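PDB 5IG1: CAMK/CAMK2 protein kinase from Salpingoeca rosetta, which probably phosphorylates serine and threonine residues of target proteins with ATP under calcium/calmodulin control, this chain covering its kinase domain. Local coordinates for residues V213-F218 against S239-S244. Numbering follows the deposited sequence.
Sequences VGYPPF and SPEWDS
Tyr215 OH takes part in two hydrogen bonds to neighbouring residues of 239-244. Tyr215 OH donates to Glu241 OE1 at 2.6 Å, meeting the carboxylate from above its plane, 39° out of it, with the phenol ring turned almost perpendicular to that plane. Tyr215 OH also accepts from Trp242 NE1 at 3.1 Å, a weak bond by its N-H...O angle of 126°. The phenol hydroxyl thus bridges the two side chains: the indole N-H of a buried tryptophan is satisfied, though loosely, and the hydroxyl proton goes to a carboxylate whose chain is bent at chi2.

Val213 supplies the apolar half. Val213 CG1, anti to the carbonyl carbon (chi1 -69°), lies over the indole, 3.5 Å from the centroid of the Trp242 five-membered ring, a CH-pi contact. Val213 CG2 reaches Trp242 CZ2 at 3.6 Å and also sits over one face of the Tyr215 ring. Phe237 and Tyr209 also meet the indole, and Lys250 and Ile253 of helix 247-256 touch it. A leucine in place of Trp242 would probably leave Tyr215 OH without its N-H donor and Val213 CG1 without an aromatic face.

Within 239-244, Asp243 N bonds to Pro240 O at 3.1 Å, closing a turn that follows a cis peptide, and Ser239 OG donates to the syn lone pair of Asp243 OD1. Glu241 O accepts from Arg287 NH2 and, weakly, from Ser244 OG. The contact joins the G-Y-P-P-F loop after helix 198-213 to the P-E-W turn before helix 247-256, sequence features of the C-terminal lobe in CaMK-family protein kinases.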
ATOM      1  N   VAL A 213      16.307  -3.885   4.852  1.00 35.07           N
ATOM      2  CA  VAL A 213      17.423  -4.551   4.182  1.00 38.83           C
ATOM      3  C   VAL A 213      17.340  -4.512   2.669  1.00 39.71           C
ATOM      4  O   VAL A 213      18.355  -4.807   2.008  1.00 57.47           O
ATOM      5  CB  VAL A 213      17.584  -6.021   4.656  1.00 41.98           C
ATOM      6  CG1 VAL A 213      18.069  -6.087   6.114  1.00 43.51           C
ATOM      7  CG2 VAL A 213      16.281  -6.806   4.468  1.00 51.28           C
ATOM      8  N   GLY A 214      16.199  -4.212   2.049  1.00 36.57           N
ATOM      9  CA  GLY A 214      16.160  -4.061   0.616  1.00 44.15           C
ATOM     10  C   GLY A 214      15.763  -5.290  -0.162  1.00 42.38           C
ATOM     11  O   GLY A 214      15.758  -5.234  -1.393  1.00 46.74           O
ATOM     12  N   TYR A 215      15.429  -6.392   0.505  1.00 43.52           N
ATOM     13  CA  TYR A 215      14.989  -7.609  -0.161  1.00 42.30           C
ATOM     14  C   TYR A 215      13.860  -8.215   0.659  1.00 50.29           C
ATOM     15  O   TYR A 215      13.784  -7.978   1.869  1.00 58.31           O
ATOM     16  CB  TYR A 215      16.129  -8.625  -0.322  1.00 37.85           C
ATOM     17  CG  TYR A 215      16.801  -9.026   0.967  1.00 40.80           C
ATOM     18  CD1 TYR A 215      16.325 -10.091   1.716  1.00 39.51           C
ATOM     19  CD2 TYR A 215      17.934  -8.367   1.416  1.00 38.71           C
ATOM     20  CE1 TYR A 215      16.944 -10.476   2.886  1.00 50.90           C
ATOM     21  CE2 TYR A 215      18.560  -8.747   2.591  1.00 52.66           C
ATOM     22  CZ  TYR A 215      18.059  -9.801   3.318  1.00 57.96           C
ATOM     23  OH  TYR A 215      18.680 -10.178   4.481  1.00 80.06           O
ATOM     24  N   PRO A 216      12.958  -8.965   0.028  1.00 51.37           N
ATOM     25  CA  PRO A 216      11.787  -9.479   0.745  1.00 41.74           C
ATOM     26  C   PRO A 216      12.150 -10.701   1.567  1.00 47.58           C
ATOM     27  O   PRO A 216      13.118 -11.408   1.249  1.00 48.66           O
ATOM     28  CB  PRO A 216      10.818  -9.837  -0.388  1.00 54.21           C
ATOM     29  CG  PRO A 216      11.719 -10.187  -1.528  1.00 60.93           C
ATOM     30  CD  PRO A 216      12.925  -9.311  -1.405  1.00 49.15           C
ATOM     31  N   PRO A 217      11.402 -10.985   2.638  1.00 49.11           N
ATOM     32  CA  PRO A 217      11.679 -12.207   3.405  1.00 46.82           C
ATOM     33  C   PRO A 217      11.240 -13.467   2.690  1.00 49.14           C
ATOM     34  O   PRO A 217      11.866 -14.518   2.871  1.00 76.68           O
ATOM     35  CB  PRO A 217      10.891 -11.992   4.702  1.00 41.75           C
ATOM     36  CG  PRO A 217       9.749 -11.129   4.292  1.00 43.12           C
ATOM     37  CD  PRO A 217      10.285 -10.213   3.210  1.00 43.36           C
ATOM     38  N   PHE A 218      10.188 -13.397   1.886  1.00 57.27           N
ATOM     39  CA  PHE A 218       9.702 -14.535   1.115  1.00 54.63           C
ATOM     40  C   PHE A 218       9.912 -14.195  -0.356  1.00 57.37           C
ATOM     41  O   PHE A 218       9.187 -13.374  -0.925  1.00 73.86           O
ATOM     42  CB  PHE A 218       8.236 -14.828   1.427  1.00 55.43           C
ATOM     43  CG  PHE A 218       7.892 -14.724   2.884  1.00 49.39           C
ATOM     44  CD1 PHE A 218       8.278 -15.708   3.776  1.00 56.00           C
ATOM     45  CD2 PHE A 218       7.178 -13.641   3.359  1.00 62.99           C
ATOM     46  CE1 PHE A 218       7.964 -15.609   5.119  1.00 59.01           C
ATOM     47  CE2 PHE A 218       6.854 -13.538   4.698  1.00 64.57           C
ATOM     48  CZ  PHE A 218       7.245 -14.524   5.578  1.00 55.43           C
ATOM     49  N   SER A 239      22.965 -12.675   8.191  1.00 67.34           N
ATOM     50  CA  SER A 239      24.148 -11.838   8.357  1.00 69.62           C
ATOM     51  C   SER A 239      24.732 -11.535   6.977  1.00 74.18           C
ATOM     52  O   SER A 239      24.567 -12.327   6.053  1.00 91.71           O
ATOM     53  CB  SER A 239      25.184 -12.530   9.245  1.00 74.53           C
ATOM     54  OG  SER A 239      24.670 -12.769  10.543  1.00 87.24           O
ATOM     55  N   PRO A 240      25.420 -10.392   6.824  1.00 75.16           N
ATOM     56  CA  PRO A 240      25.703  -9.359   7.823  1.00 70.76           C
ATOM     57  C   PRO A 240      24.680  -8.227   7.861  1.00 70.90           C
ATOM     58  O   PRO A 240      24.772  -7.377   8.746  1.00 79.46           O
ATOM     59  CB  PRO A 240      27.049  -8.818   7.358  1.00 53.15           C
ATOM     60  CG  PRO A 240      26.929  -8.863   5.875  1.00 52.87           C
ATOM     61  CD  PRO A 240      26.115 -10.104   5.557  1.00 85.14           C
ATOM     62  N   GLU A 241      23.740  -8.210   6.910  1.00 66.31           N
ATOM     63  CA  GLU A 241      22.822  -7.080   6.797  1.00 56.00           C
ATOM     64  C   GLU A 241      22.074  -6.843   8.101  1.00 53.36           C
ATOM     65  O   GLU A 241      21.955  -5.701   8.563  1.00 51.49           O
ATOM     66  CB  GLU A 241      21.832  -7.312   5.653  1.00 60.59           C
ATOM     67  CG  GLU A 241      22.463  -7.845   4.370  1.00 88.86           C
ATOM     68  CD  GLU A 241      22.180  -9.320   4.155  1.00 91.74           C
ATOM     69  OE1 GLU A 241      21.202  -9.826   4.745  1.00 68.57           O
ATOM     70  OE2 GLU A 241      22.934  -9.971   3.399  1.00111.67           O
ATOM     71  N   TRP A 242      21.576  -7.910   8.716  1.00 51.35           N
ATOM     72  CA  TRP A 242      20.734  -7.800   9.896  1.00 55.60           C
ATOM     73  C   TRP A 242      21.516  -7.652  11.191  1.00 61.79           C
ATOM     74  O   TRP A 242      20.911  -7.362  12.227  1.00 70.20           O
ATOM     75  CB  TRP A 242      19.823  -9.018   9.996  1.00 54.46           C
ATOM     76  CG  TRP A 242      18.728  -8.975   9.010  1.00 49.58           C
ATOM     77  CD1 TRP A 242      18.695  -9.582   7.790  1.00 54.11           C
ATOM     78  CD2 TRP A 242      17.497  -8.266   9.143  1.00 50.10           C
ATOM     79  NE1 TRP A 242      17.506  -9.305   7.159  1.00 56.22           N
ATOM     80  CE2 TRP A 242      16.752  -8.501   7.972  1.00 52.27           C
ATOM     81  CE3 TRP A 242      16.945  -7.470  10.148  1.00 51.53           C
ATOM     82  CZ2 TRP A 242      15.491  -7.958   7.774  1.00 49.52           C
ATOM     83  CZ3 TRP A 242      15.694  -6.936   9.952  1.00 49.82           C
ATOM     84  CH2 TRP A 242      14.979  -7.180   8.775  1.00 58.17           C
ATOM     85  N   ASP A 243      22.837  -7.842  11.162  1.00 67.14           N
ATOM     86  CA  ASP A 243      23.622  -7.681  12.379  1.00 55.51           C
ATOM     87  C   ASP A 243      23.635  -6.237  12.854  1.00 55.59           C
ATOM     88  O   ASP A 243      23.783  -5.987  14.055  1.00 66.57           O
ATOM     89  CB  ASP A 243      25.041  -8.180  12.147  1.00 68.21           C
ATOM     90  CG  ASP A 243      25.073  -9.622  11.711  1.00 86.94           C
ATOM     91  OD1 ASP A 243      24.093 -10.341  11.994  1.00 92.88           O
ATOM     92  OD2 ASP A 243      26.074 -10.039  11.096  1.00 97.44           O
ATOM     93  N   SER A 244      23.468  -5.280  11.941  1.00 52.87           N
ATOM     94  CA  SER A 244      23.420  -3.870  12.296  1.00 46.58           C
ATOM     95  C   SER A 244      21.994  -3.352  12.425  1.00 58.16           C
ATOM     96  O   SER A 244      21.778  -2.136  12.376  1.00 68.42           O
ATOM     97  CB  SER A 244      24.196  -3.038  11.273  1.00 57.97           C
ATOM     98  OG  SER A 244      23.734  -3.286   9.959  1.00 74.68           O
TER